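Local coordinates for protein OLD nuclease (Thermus scotoductus, PDB 6P74) that degrades linear and supercoiled double-stranded DNA in the 5'-to-3' direction with divalent metal ions, nicks circular DNA, and hydrolyses ATP when stimulated by DNA, at residues A[194-199]-A[217-222]; A[273-278]-A[288-293]; A[347-352]-A[460-465]; A[387-392]-A[520-525]. All blocks are in the same frame, centred on the assembly; numbering follows the deposited sequence.

Interaction 1. Residues A[194-199]-A[217-222]; sequences KTIAET and IGFGFA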
loop_
_atom_site.group_PDB
_atom_site.type_symbol
_atom_site.label_atom_id
_atom_site.label_comp_id
_atom_site.label_asym_id
_atom_site.label_seq_id
_atom_site.Cartn_x
_atom_site.Cartn_y
_atom_site.Cartn_z
ATOM N N LYS A 194 -11.219 -31.505 8.932
ATOM C CA LYS A 194 -12.647 -31.551 9.226
ATOM C C LYS A 194 -13.061 -30.400 10.140
ATOM O O LYS A 194 -14.138 -29.818 9.968
ATOM C CB LYS A 194 -13.007 -32.910 9.839
ATOM C CG LYS A 194 -14.465 -33.093 10.288
ATOM C CD LYS A 194 -14.656 -34.522 10.871
ATOM C CE LYS A 194 -16.099 -34.819 11.296
ATOM N NZ LYS A 194 -16.272 -36.186 11.920
ATOM N N THR A 195 -12.219 -30.040 11.104
ATOM C CA THR A 195 -12.540 -28.897 11.938
ATOM C C THR A 195 -12.644 -27.634 11.094
ATOM O O THR A 195 -13.625 -26.895 11.193
ATOM C CB THR A 195 -11.497 -28.744 13.038
ATOM O OG1 THR A 195 -11.641 -29.829 13.962
ATOM C CG2 THR A 195 -11.648 -27.374 13.762
ATOM N N ILE A 196 -11.655 -27.394 10.229
ATOM C CA ILE A 196 -11.694 -26.224 9.352
ATOM C C ILE A 196 -12.962 -26.232 8.497
ATOM O O ILE A 196 -13.751 -25.278 8.506
ATOM C CB ILE A 196 -10.429 -26.163 8.479
ATOM C CG1 ILE A 196 -9.182 -26.071 9.355
ATOM C CG2 ILE A 196 -10.501 -24.980 7.497
ATOM C CD1 ILE A 196 -7.870 -25.972 8.567
ATOM N N ALA A 197 -13.179 -27.317 7.753
ATOM C CA ALA A 197 -14.257 -27.345 6.770
ATOM C C ALA A 197 -15.626 -27.267 7.432
ATOM O O ALA A 197 -16.524 -26.583 6.932
ATOM C CB ALA A 197 -14.155 -28.613 5.915
ATOM N N GLU A 198 -15.815 -27.979 8.540
ATOM C CA GLU A 198 -17.107 -27.925 9.207
ATOM C C GLU A 198 -17.362 -26.536 9.768
ATOM O O GLU A 198 -18.482 -26.025 9.686
ATOM C CB GLU A 198 -17.195 -28.979 10.317
ATOM C CG GLU A 198 -17.279 -30.431 9.838
ATOM C CD GLU A 198 -18.514 -30.719 8.984
ATOM O OE1 GLU A 198 -19.514 -31.251 9.522
ATOM O OE2 GLU A 198 -18.481 -30.417 7.770
ATOM N N THR A 199 -16.334 -25.909 10.339
ATOM C CA THR A 199 -16.519 -24.581 10.903
ATOM C C THR A 199 -16.826 -23.570 9.809
ATOM O O THR A 199 -17.807 -22.819 9.902
ATOM C CB THR A 199 -15.278 -24.173 11.699
ATOM O OG1 THR A 199 -15.137 -25.040 12.828
ATOM C CG2 THR A 199 -15.371 -22.742 12.180
ATOM N N ILE A 217 -14.196 -28.473 0.839
ATOM C CA ILE A 217 -13.121 -27.688 1.431
ATOM C C ILE A 217 -12.138 -28.674 2.034
ATOM O O ILE A 217 -12.530 -29.527 2.837
ATOM C CB ILE A 217 -13.631 -26.698 2.495
ATOM C CG1 ILE A 217 -14.681 -25.746 1.908
ATOM C CG2 ILE A 217 -12.481 -25.919 3.082
ATOM C CD1 ILE A 217 -15.293 -24.789 2.920
ATOM N N GLY A 218 -10.875 -28.576 1.632
ATOM C CA GLY A 218 -9.873 -29.497 2.131
ATOM C C GLY A 218 -8.483 -28.997 1.810
ATOM O O GLY A 218 -8.298 -27.939 1.203
ATOM N N PHE A 219 -7.503 -29.783 2.240
ATOM C CA PHE A 219 -6.100 -29.531 1.960
ATOM C C PHE A 219 -5.725 -30.014 0.554
ATOM O O PHE A 219 -6.426 -30.819 -0.066
ATOM C CB PHE A 219 -5.223 -30.237 2.993
ATOM C CG PHE A 219 -5.217 -29.588 4.357
ATOM C CD1 PHE A 219 -4.970 -28.232 4.502
ATOM C CD2 PHE A 219 -5.428 -30.355 5.501
ATOM C CE1 PHE A 219 -4.953 -27.640 5.772
ATOM C CE2 PHE A 219 -5.407 -29.774 6.763
ATOM C CZ PHE A 219 -5.157 -28.422 6.903
ATOM N N GLY A 220 -4.595 -29.522 0.066
ATOM C CA GLY A 220 -4.069 -29.924 -1.223
ATOM C C GLY A 220 -3.071 -28.899 -1.720
ATOM O O GLY A 220 -2.867 -27.849 -1.103
ATOM N N PHE A 221 -2.438 -29.224 -2.860
ATOM C CA PHE A 221 -1.575 -28.240 -3.509
ATOM C C PHE A 221 -1.863 -28.088 -4.996
ATOM O O PHE A 221 -1.004 -27.592 -5.732
ATOM C CB PHE A 221 -0.088 -28.545 -3.308
ATOM C CG PHE A 221 0.202 -29.959 -3.040
ATOM C CD1 PHE A 221 0.193 -30.884 -4.070
ATOM C CD2 PHE A 221 0.497 -30.377 -1.755
ATOM C CE1 PHE A 221 0.462 -32.214 -3.819
ATOM C CE2 PHE A 221 0.763 -31.701 -1.488
ATOM C CZ PHE A 221 0.744 -32.625 -2.524
ATOM N N ALA A 222 -3.053 -28.467 -5.454
ATOM C CA ALA A 222 -3.389 -28.179 -6.841
ATOM C C ALA A 222 -4.849 -28.512 -7.069
ATOM O O ALA A 222 -5.418 -29.356 -6.371
ATOM C CB ALA A 222 -2.472 -28.938 -7.810
#
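Ala-197 and Ile-217 lead a buried, apolar helix-on-strand contact in the dimerization domain, where helix 187-205 lies against the short strand 217-220. The methyl CB of Ala-197 sits 4.0 Å from CB of Ile-217, and the same methyl comes within 3.6 Å of the backbone O of Ile-217. The small side chain is consistent with the close approach of the backbones, CA of Ala-197 lying 5.5 Å from CA of Ile-217. On the preceding residue, Ile-196 crosses Phe-219 at about a right angle, its CD1 4.0 Å from CZ of the ring. That reach comes from CG1 lying anti to the carbonyl carbon (chi1 -60°) and an extended chi2 of -179°. Glu-193, also on the helix, accepts a hydrogen bond from the backbone N of Phe-219, while the strand pairs antiparallel with a strand of the second subunit, extending the sheet across the interface. Between the segments themselves the contact is apolar packing, made by dispersion and burial.

Interaction 2. Residues A[273-278]-A[288-293]; sequences VIIEEP and RYFYRL. With SO4 (sulfate ion), chain J.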
loop_
_atom_site.group_PDB
_atom_site.type_symbol
_atom_site.label_atom_id
_atom_site.label_comp_id
_atom_site.label_asym_id
_atom_site.label_seq_id
_atom_site.Cartn_x
_atom_site.Cartn_y
_atom_site.Cartn_z
ATOM N N VAL A 273 1.777 -5.289 -20.303
ATOM C CA VAL A 273 2.462 -5.636 -19.065
ATOM C C VAL A 273 2.923 -4.345 -18.410
ATOM O O VAL A 273 3.507 -3.483 -19.067
ATOM C CB VAL A 273 3.672 -6.558 -19.318
ATOM C CG1 VAL A 273 4.299 -6.974 -18.005
ATOM C CG2 VAL A 273 3.270 -7.764 -20.148
ATOM N N ILE A 274 2.664 -4.218 -17.126
ATOM C CA ILE A 274 3.109 -3.085 -16.340
ATOM C C ILE A 274 4.132 -3.604 -15.348
ATOM O O ILE A 274 3.889 -4.620 -14.683
ATOM C CB ILE A 274 1.924 -2.412 -15.636
ATOM C CG1 ILE A 274 1.015 -1.764 -16.687
ATOM C CG2 ILE A 274 2.417 -1.430 -14.597
ATOM C CD1 ILE A 274 -0.191 -1.071 -16.107
ATOM N N ILE A 275 5.286 -2.945 -15.269
ATOM C CA ILE A 275 6.335 -3.392 -14.359
ATOM C C ILE A 275 6.765 -2.235 -13.487
ATOM O O ILE A 275 7.086 -1.146 -13.980
ATOM C CB ILE A 275 7.533 -4.003 -15.098
ATOM C CG1 ILE A 275 7.048 -5.116 -16.011
ATOM C CG2 ILE A 275 8.517 -4.602 -14.090
ATOM C CD1 ILE A 275 8.110 -5.715 -16.872
ATOM N N GLU A 276 6.707 -2.459 -12.188
ATOM C CA GLU A 276 7.258 -1.554 -11.194
ATOM C C GLU A 276 8.746 -1.873 -11.061
ATOM O O GLU A 276 9.103 -2.925 -10.523
ATOM C CB GLU A 276 6.508 -1.772 -9.889
ATOM C CG GLU A 276 6.497 -0.652 -8.925
ATOM C CD GLU A 276 5.763 -1.047 -7.656
ATOM O OE1 GLU A 276 4.877 -0.279 -7.222
ATOM O OE2 GLU A 276 6.066 -2.141 -7.110
ATOM N N GLU A 277 9.622 -0.995 -11.609
ATOM C CA GLU A 277 11.077 -1.108 -11.483
ATOM C C GLU A 277 11.751 -2.343 -12.069
ATOM O O GLU A 277 12.477 -3.055 -11.366
ATOM C CB GLU A 277 11.501 -0.986 -10.024
ATOM C CG GLU A 277 11.894 0.395 -9.674
ATOM C CD GLU A 277 10.850 1.083 -8.862
ATOM O OE1 GLU A 277 10.656 0.642 -7.707
ATOM O OE2 GLU A 277 10.237 2.050 -9.380
ATOM N N PRO A 278 11.560 -2.619 -13.356
ATOM C CA PRO A 278 12.144 -3.832 -13.933
ATOM C C PRO A 278 13.571 -4.147 -13.560
ATOM O O PRO A 278 14.000 -5.298 -13.715
ATOM C CB PRO A 278 12.002 -3.617 -15.439
ATOM C CG PRO A 278 11.923 -2.105 -15.611
ATOM C CD PRO A 278 11.301 -1.569 -14.384
ATOM N N ARG A 288 20.702 -4.944 -18.646
ATOM C CA ARG A 288 20.880 -4.707 -20.067
ATOM C C ARG A 288 20.242 -5.815 -20.878
ATOM O O ARG A 288 19.589 -5.556 -21.893
ATOM C CB ARG A 288 22.365 -4.565 -20.396
ATOM C CG ARG A 288 22.855 -3.143 -20.229
ATOM C CD ARG A 288 24.357 -2.949 -20.577
ATOM N NE ARG A 288 25.181 -2.871 -19.370
ATOM C CZ ARG A 288 25.445 -1.748 -18.698
ATOM N NH1 ARG A 288 24.977 -0.566 -19.117
ATOM N NH2 ARG A 288 26.194 -1.813 -17.605
ATOM N N TYR A 289 20.406 -7.058 -20.439
ATOM C CA TYR A 289 19.788 -8.170 -21.147
ATOM C C TYR A 289 18.257 -8.059 -21.113
ATOM O O TYR A 289 17.591 -8.180 -22.141
ATOM C CB TYR A 289 20.297 -9.485 -20.537
ATOM C CG TYR A 289 19.741 -10.718 -21.181
ATOM C CD1 TYR A 289 18.489 -11.175 -20.843
ATOM C CD2 TYR A 289 20.470 -11.428 -22.124
ATOM C CE1 TYR A 289 17.959 -12.292 -21.424
ATOM C CE2 TYR A 289 19.949 -12.563 -22.716
ATOM C CZ TYR A 289 18.679 -12.982 -22.358
ATOM O OH TYR A 289 18.105 -14.098 -22.921
ATOM N N PHE A 290 17.689 -7.761 -19.944
ATOM C CA PHE A 290 16.241 -7.639 -19.810
ATOM C C PHE A 290 15.691 -6.501 -20.681
ATOM O O PHE A 290 14.714 -6.679 -21.424
ATOM C CB PHE A 290 15.901 -7.440 -18.326
ATOM C CG PHE A 290 14.459 -7.700 -17.970
ATOM C CD1 PHE A 290 13.633 -8.451 -18.809
ATOM C CD2 PHE A 290 13.928 -7.191 -16.793
ATOM C CE1 PHE A 290 12.306 -8.673 -18.473
ATOM C CE2 PHE A 290 12.602 -7.421 -16.447
ATOM C CZ PHE A 290 11.788 -8.151 -17.287
ATOM N N TYR A 291 16.312 -5.320 -20.605
ATOM C CA TYR A 291 15.860 -4.187 -21.407
ATOM C C TYR A 291 15.870 -4.517 -22.898
ATOM O O TYR A 291 14.903 -4.238 -23.613
ATOM C CB TYR A 291 16.727 -2.959 -21.126
ATOM C CG TYR A 291 16.331 -1.715 -21.907
ATOM C CD1 TYR A 291 15.076 -1.145 -21.759
ATOM C CD2 TYR A 291 17.222 -1.106 -22.785
ATOM C CE1 TYR A 291 14.706 -0.002 -22.475
ATOM C CE2 TYR A 291 16.863 0.038 -23.497
ATOM C CZ TYR A 291 15.607 0.583 -23.332
ATOM O OH TYR A 291 15.257 1.716 -24.035
ATOM N N ARG A 292 16.966 -5.093 -23.391
ATOM C CA ARG A 292 17.020 -5.476 -24.801
ATOM C C ARG A 292 15.893 -6.439 -25.150
ATOM O O ARG A 292 15.306 -6.366 -26.238
ATOM C CB ARG A 292 18.367 -6.109 -25.117
ATOM C CG ARG A 292 18.651 -6.189 -26.606
ATOM C CD ARG A 292 19.209 -7.542 -26.997
ATOM N NE ARG A 292 18.250 -8.611 -26.731
ATOM C CZ ARG A 292 17.368 -9.065 -27.619
ATOM N NH1 ARG A 292 17.323 -8.536 -28.844
ATOM N NH2 ARG A 292 16.527 -10.046 -27.280
ATOM N N LEU A 293 15.577 -7.348 -24.229
ATOM C CA LEU A 293 14.509 -8.310 -24.450
ATOM C C LEU A 293 13.152 -7.620 -24.496
ATOM O O LEU A 293 12.328 -7.922 -25.368
ATOM C CB LEU A 293 14.561 -9.363 -23.347
ATOM C CG LEU A 293 13.673 -10.583 -23.335
ATOM C CD1 LEU A 293 14.159 -11.447 -22.207
ATOM C CD2 LEU A 293 12.266 -10.162 -23.076
HETATM S S SO4 J . 29.009 -3.679 -15.598
HETATM O O1 SO4 J . 27.868 -3.774 -16.504
HETATM O O2 SO4 J . 30.225 -3.412 -16.364
HETATM O O3 SO4 J . 29.165 -4.938 -14.881
HETATM O O4 SO4 J . 28.774 -2.607 -14.635
#
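Between residues 273-278 and 288-293 the ring of Phe-290 makes all the protein contacts. Apolar packing comes first: CB of Pro-278 lies 4.0 Å from CE2 of Phe-290, and CD1 of Ile-275 approaches obliquely, 4.4 Å from CZ. The ring gets there because CG is anti to the backbone N, chi1 -163°, which sends it from the helix toward the strand end. A polar atom also meets the ring: the backbone O of Pro-278 lies in the ring plane at its edge, 3.6 Å from CD2 of Phe-290, facing its weakly positive rim. This O also takes a weak hydrogen bond from Arg-142. Arg-288 reaches a sulfate ion, probably from the crystallisation liquor; NH2 donates to O1 at 2.8 Å, with an N-H...O angle of 153° and the oxygen in the guanidinium plane. The side chain of Pro-278 is about 9 Å from that of Lys-34 in the inferred ATP site. Strand 272-276, helix 284-299 and strand 304-308 form a beta-alpha-beta unit of the ATPase domain. Helix 246-266 adds Val-257 and an edge-to-face Phe-260 to the Phe-290 ring, while strand 304-308 brings Tyr-307 against Pro-278.

Interaction 3. Residues A[347-352]-A[460-465]; sequences LDNVRN and NQRIQA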
loop_
_atom_site.group_PDB
_atom_site.type_symbol
_atom_site.label_atom_id
_atom_site.label_comp_id
_atom_site.label_asym_id
_atom_site.label_seq_id
_atom_site.Cartn_x
_atom_site.Cartn_y
_atom_site.Cartn_z
ATOM N N LEU A 347 13.003 16.122 -33.497
ATOM C CA LEU A 347 13.957 15.405 -32.658
ATOM C C LEU A 347 14.459 14.127 -33.341
ATOM O O LEU A 347 15.627 13.748 -33.194
ATOM C CB LEU A 347 13.332 15.092 -31.299
ATOM C CG LEU A 347 14.372 14.917 -30.189
ATOM C CD1 LEU A 347 15.318 16.135 -30.160
ATOM C CD2 LEU A 347 13.727 14.706 -28.836
ATOM N N ASP A 348 13.597 13.450 -34.100
ATOM C CA ASP A 348 14.029 12.236 -34.786
ATOM C C ASP A 348 15.090 12.554 -35.831
ATOM O O ASP A 348 16.065 11.806 -35.993
ATOM C CB ASP A 348 12.822 11.530 -35.427
ATOM C CG ASP A 348 13.223 10.320 -36.283
ATOM O OD1 ASP A 348 13.673 9.289 -35.726
ATOM O OD2 ASP A 348 13.095 10.408 -37.524
ATOM N N ASN A 349 14.914 13.660 -36.554
ATOM C CA ASN A 349 15.950 14.115 -37.475
ATOM C C ASN A 349 17.271 14.333 -36.746
ATOM O O ASN A 349 18.339 13.981 -37.261
ATOM C CB ASN A 349 15.499 15.399 -38.166
ATOM C CG ASN A 349 16.543 15.951 -39.109
ATOM O OD1 ASN A 349 16.805 15.362 -40.154
ATOM N ND2 ASN A 349 17.142 17.090 -38.753
ATOM N N VAL A 350 17.212 14.907 -35.540
ATOM C CA VAL A 350 18.430 15.172 -34.785
ATOM C C VAL A 350 19.041 13.863 -34.332
ATOM O O VAL A 350 20.262 13.709 -34.310
ATOM C CB VAL A 350 18.135 16.109 -33.591
ATOM C CG1 VAL A 350 19.295 16.115 -32.633
ATOM C CG2 VAL A 350 17.840 17.534 -34.068
ATOM N N ARG A 351 18.203 12.887 -33.989
ATOM C CA ARG A 351 18.723 11.588 -33.590
ATOM C C ARG A 351 19.454 10.915 -34.745
ATOM O O ARG A 351 20.489 10.271 -34.540
ATOM C CB ARG A 351 17.586 10.709 -33.070
ATOM C CG ARG A 351 17.989 9.263 -32.846
ATOM C CD ARG A 351 16.896 8.488 -32.155
ATOM N NE ARG A 351 15.667 8.496 -32.945
ATOM C CZ ARG A 351 14.456 8.214 -32.462
ATOM N NH1 ARG A 351 14.293 7.914 -31.170
ATOM N NH2 ARG A 351 13.397 8.246 -33.269
ATOM N N ASN A 352 18.947 11.080 -35.971
ATOM C CA ASN A 352 19.586 10.476 -37.138
ATOM C C ASN A 352 20.905 11.154 -37.467
ATOM O O ASN A 352 21.875 10.480 -37.830
ATOM C CB ASN A 352 18.659 10.541 -38.354
ATOM C CG ASN A 352 17.450 9.632 -38.224
ATOM O OD1 ASN A 352 17.460 8.635 -37.485
ATOM N ND2 ASN A 352 16.393 9.973 -38.948
ATOM N N ASN A 460 27.421 25.211 -34.308
ATOM C CA ASN A 460 27.295 26.110 -33.169
ATOM C C ASN A 460 25.951 26.832 -33.193
ATOM O O ASN A 460 25.350 27.061 -32.141
ATOM C CB ASN A 460 28.439 27.136 -33.167
ATOM C CG ASN A 460 29.789 26.491 -32.988
ATOM O OD1 ASN A 460 29.866 25.326 -32.599
ATOM N ND2 ASN A 460 30.875 27.252 -33.274
ATOM N N GLN A 461 25.490 27.223 -34.384
ATOM C CA GLN A 461 24.217 27.918 -34.524
ATOM C C GLN A 461 23.043 26.996 -34.225
ATOM O O GLN A 461 22.045 27.432 -33.643
ATOM C CB GLN A 461 24.091 28.510 -35.933
ATOM C CG GLN A 461 22.860 29.366 -36.127
ATOM C CD GLN A 461 22.655 30.347 -34.967
ATOM O OE1 GLN A 461 21.638 30.291 -34.269
ATOM N NE2 GLN A 461 23.628 31.240 -34.749
ATOM N N ARG A 462 23.132 25.723 -34.601
ATOM C CA ARG A 462 22.022 24.825 -34.296
ATOM C C ARG A 462 21.895 24.599 -32.793
ATOM O O ARG A 462 20.779 24.581 -32.256
ATOM C CB ARG A 462 22.185 23.505 -35.016
ATOM C CG ARG A 462 22.106 23.560 -36.538
ATOM C CD ARG A 462 22.548 22.187 -37.115
ATOM N NE ARG A 462 21.641 21.159 -36.609
ATOM C CZ ARG A 462 20.417 20.913 -37.093
ATOM N NH1 ARG A 462 19.948 21.603 -38.130
ATOM N NH2 ARG A 462 19.653 19.967 -36.545
ATOM N N ILE A 463 23.026 24.472 -32.092
ATOM C CA ILE A 463 22.986 24.336 -30.638
ATOM C C ILE A 463 22.345 25.567 -30.009
ATOM O O ILE A 463 21.582 25.474 -29.039
ATOM C CB ILE A 463 24.408 24.078 -30.096
ATOM C CG1 ILE A 463 24.780 22.615 -30.332
ATOM C CG2 ILE A 463 24.472 24.415 -28.607
ATOM C CD1 ILE A 463 26.281 22.350 -30.308
ATOM N N GLN A 464 22.660 26.739 -30.540
ATOM C CA GLN A 464 22.119 27.980 -30.010
ATOM C C GLN A 464 20.613 28.077 -30.257
ATOM O O GLN A 464 19.861 28.585 -29.413
ATOM C CB GLN A 464 22.868 29.138 -30.661
ATOM C CG GLN A 464 22.476 30.459 -30.192
ATOM C CD GLN A 464 23.614 31.165 -29.514
ATOM O OE1 GLN A 464 24.518 30.538 -28.934
ATOM N NE2 GLN A 464 23.585 32.483 -29.574
ATOM N N ALA A 465 20.156 27.583 -31.407
ATOM C CA ALA A 465 18.737 27.614 -31.734
ATOM C C ALA A 465 17.935 26.692 -30.820
ATOM O O ALA A 465 16.858 27.068 -30.350
ATOM C CB ALA A 465 18.525 27.226 -33.202
#
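Arg-462 stretches from helix 443-467 toward Val-350 on helix 341-355 and touches it with the end of its guanidinium group. The arginine leaves its backbone with CG anti to the carbonyl carbon (chi1 -66°), runs on extended through chi2, then bends at chi3, 61°. That bend brings NH2 of Arg-462 to 3.9 Å from CG2 of Val-350, a methyl placed in the guanidinium plane, at its edge. The two side chains run alongside in opposite senses. ND2 of Asn-349 is farther off, 4.4 Å from NH2 of Arg-462 and oblique to the group. Charge is met by Glu-413 of helix 409-422, in a salt bridge to NE; the same helix also touches Val-350. Within residues 347-352, Arg-351 NH2 bonds Asp-348 OD1 at 2.7 Å on the anti side of the carboxylate and has a second salt bridge to Glu-321. With the segments' nearest CA atoms, of Val-350 and Arg-462, 10.3 Å apart, this is sparse surface packing joining the ATPase and Toprim domains.

Interaction 4. Residues A[387-392]-A[520-525]; sequences QLFNQL and RQVTRP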
loop_
_atom_site.group_PDB
_atom_site.type_symbol
_atom_site.label_atom_id
_atom_site.label_comp_id
_atom_site.label_asym_id
_atom_site.label_seq_id
_atom_site.Cartn_x
_atom_site.Cartn_y
_atom_site.Cartn_z
ATOM N N GLN A 387 36.656 18.558 -12.370
ATOM C CA GLN A 387 37.725 19.157 -11.587
ATOM C C GLN A 387 37.375 20.601 -11.212
ATOM O O GLN A 387 37.666 21.045 -10.096
ATOM C CB GLN A 387 39.046 19.074 -12.358
ATOM C CG GLN A 387 40.178 19.853 -11.728
ATOM C CD GLN A 387 40.560 19.294 -10.363
ATOM O OE1 GLN A 387 40.435 18.092 -10.125
ATOM N NE2 GLN A 387 41.012 20.167 -9.456
ATOM N N LEU A 388 36.706 21.340 -12.101
ATOM C CA LEU A 388 36.324 22.704 -11.731
ATOM C C LEU A 388 35.242 22.698 -10.660
ATOM O O LEU A 388 35.297 23.499 -9.720
ATOM C CB LEU A 388 35.873 23.502 -12.953
ATOM C CG LEU A 388 37.057 23.993 -13.785
ATOM C CD1 LEU A 388 36.629 24.458 -15.159
ATOM C CD2 LEU A 388 37.804 25.099 -13.025
ATOM N N PHE A 389 34.254 21.802 -10.780
ATOM C CA PHE A 389 33.305 21.621 -9.686
ATOM C C PHE A 389 34.046 21.479 -8.370
ATOM O O PHE A 389 33.717 22.132 -7.373
ATOM C CB PHE A 389 32.436 20.384 -9.908
ATOM C CG PHE A 389 31.190 20.623 -10.726
ATOM C CD1 PHE A 389 30.017 21.025 -10.121
ATOM C CD2 PHE A 389 31.184 20.389 -12.096
ATOM C CE1 PHE A 389 28.863 21.209 -10.864
ATOM C CE2 PHE A 389 30.030 20.564 -12.849
ATOM C CZ PHE A 389 28.874 20.979 -12.233
ATOM N N ASN A 390 35.065 20.619 -8.358
ATOM C CA ASN A 390 35.807 20.360 -7.133
ATOM C C ASN A 390 36.520 21.624 -6.641
ATOM O O ASN A 390 36.606 21.876 -5.433
ATOM C CB ASN A 390 36.785 19.209 -7.387
ATOM C CG ASN A 390 37.487 18.740 -6.126
ATOM O OD1 ASN A 390 36.871 18.126 -5.256
ATOM N ND2 ASN A 390 38.782 19.010 -6.035
ATOM N N GLN A 391 37.025 22.439 -7.562
ATOM C CA GLN A 391 37.685 23.675 -7.166
ATOM C C GLN A 391 36.699 24.754 -6.750
ATOM O O GLN A 391 37.067 25.666 -6.006
ATOM C CB GLN A 391 38.576 24.182 -8.301
ATOM C CG GLN A 391 39.854 23.367 -8.427
ATOM C CD GLN A 391 40.753 23.833 -9.556
ATOM O OE1 GLN A 391 41.028 23.077 -10.482
ATOM N NE2 GLN A 391 41.229 25.076 -9.474
ATOM N N LEU A 392 35.463 24.677 -7.223
ATOM C CA LEU A 392 34.431 25.596 -6.783
ATOM C C LEU A 392 33.772 25.113 -5.506
ATOM O O LEU A 392 32.893 25.799 -4.978
ATOM C CB LEU A 392 33.393 25.790 -7.901
ATOM C CG LEU A 392 33.972 26.517 -9.123
ATOM C CD1 LEU A 392 33.078 26.403 -10.331
ATOM C CD2 LEU A 392 34.234 27.992 -8.793
ATOM N N ARG A 520 29.236 27.722 -12.918
ATOM C CA ARG A 520 28.570 28.567 -11.929
ATOM C C ARG A 520 27.075 28.699 -12.223
ATOM O O ARG A 520 26.259 28.734 -11.300
ATOM C CB ARG A 520 29.224 29.958 -11.874
ATOM C CG ARG A 520 30.620 29.989 -11.292
ATOM C CD ARG A 520 31.094 31.420 -11.088
ATOM N NE ARG A 520 32.493 31.464 -10.698
ATOM C CZ ARG A 520 32.910 31.323 -9.455
ATOM N NH1 ARG A 520 32.029 31.152 -8.480
ATOM N NH2 ARG A 520 34.204 31.348 -9.186
ATOM N N GLN A 521 26.691 28.794 -13.500
ATOM C CA GLN A 521 25.264 28.909 -13.816
ATOM C C GLN A 521 24.515 27.616 -13.495
ATOM O O GLN A 521 23.432 27.644 -12.889
ATOM C CB GLN A 521 25.064 29.297 -15.285
ATOM C CG GLN A 521 23.559 29.399 -15.702
ATOM C CD GLN A 521 23.349 30.269 -16.957
ATOM O OE1 GLN A 521 23.818 31.405 -17.025
ATOM N NE2 GLN A 521 22.658 29.726 -17.954
ATOM N N VAL A 522 25.061 26.465 -13.903
ATOM C CA VAL A 522 24.339 25.218 -13.648
ATOM C C VAL A 522 24.266 24.922 -12.155
ATOM O O VAL A 522 23.371 24.195 -11.712
ATOM C CB VAL A 522 24.964 24.026 -14.402
ATOM C CG1 VAL A 522 26.178 23.496 -13.632
ATOM C CG2 VAL A 522 23.899 22.878 -14.630
ATOM N N THR A 523 25.179 25.495 -11.365
ATOM C CA THR A 523 25.193 25.329 -9.919
ATOM C C THR A 523 24.250 26.292 -9.209
ATOM O O THR A 523 23.876 26.044 -8.058
ATOM C CB THR A 523 26.627 25.536 -9.396
ATOM O OG1 THR A 523 27.408 24.368 -9.663
ATOM C CG2 THR A 523 26.624 25.787 -7.904
ATOM N N ARG A 524 23.854 27.366 -9.862
ATOM C CA ARG A 524 23.151 28.450 -9.181
ATOM C C ARG A 524 21.734 28.029 -8.816
ATOM O O ARG A 524 20.955 27.665 -9.710
ATOM C CB ARG A 524 23.138 29.687 -10.072
ATOM C CG ARG A 524 23.002 30.993 -9.323
ATOM C CD ARG A 524 23.928 32.067 -9.913
ATOM N NE ARG A 524 23.730 32.253 -11.348
ATOM C CZ ARG A 524 24.722 32.333 -12.239
ATOM N NH1 ARG A 524 25.987 32.242 -11.833
ATOM N NH2 ARG A 524 24.451 32.512 -13.536
ATOM N N PRO A 525 21.347 28.070 -7.529
ATOM C CA PRO A 525 20.021 27.632 -7.072
ATOM C C PRO A 525 18.879 28.379 -7.759
ATOM O O PRO A 525 17.724 28.169 -7.384
ATOM C CB PRO A 525 20.051 27.938 -5.570
ATOM C CG PRO A 525 21.142 28.970 -5.405
ATOM C CD PRO A 525 22.161 28.621 -6.430
#
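The guanidinium of Arg-520 carries CD2 of Leu-392 over one face, the methyl standing 3.3 Å above the plane and displaced toward the rim. CD2 of Leu-392 is 3.4 Å from NH2 and 3.6 Å from CZ of Arg-520. NH2 of Arg-520 also donates to the backbone O of Val-505. The phenyl ring of Phe-389 is met obliquely by two neighbours: CG1 of Val-522 comes to 3.9 Å from CZ, the two side chains crossing at about a right angle, and OG1 of Thr-523 lies 3.7 Å from CE1. The threonine oxygen is hydrogen-bonded to the backbone O of Ile-519, so it is a satisfied polar atom beside the ring. Arg-520 leaves the helix pointing away from Leu-392, yet its chain runs extended from CG to NE, and its length brings the guanidinium back to the leucine, the two side chains crossing at about a right angle. Ile-519 packs on both Phe-389 and Leu-392, and strand 401-405 lines the phenyl ring with Ile-401 and Val-403. Helix 379-391 also carries Asp-381, an inferred ligand of a divalent metal, whose side chain is about 10 Å from that of Phe-389. The contact joins this helix to the C-terminal helix 513-523 in the Toprim domain, packing them at the edge of its parallel four-stranded sheet, where 401-405 is an outermost strand.

Overall arrangement
Along the chain interactions 1 and 2 come in series, whereas interactions 3 and 4 interleave, their segments alternating. Interaction 1 lies in the dimerization domain, centred about 68 Å from interactions 3 and 4 and on the opposite side of the chain's centre. Interaction 2 sits in the ATPase core, about 40 Å from interaction 1 and 30 Å from interaction 3, centre to centre. Interaction 3 bridges the ATPase and Toprim domains, and interaction 4 lies wholly within Toprim, their centres about 26 Å apart. Interactions 1 and 2 both touch the second subunit; 3 and 4 do not, in keeping with a nuclease domain that faces away from the dimerization region.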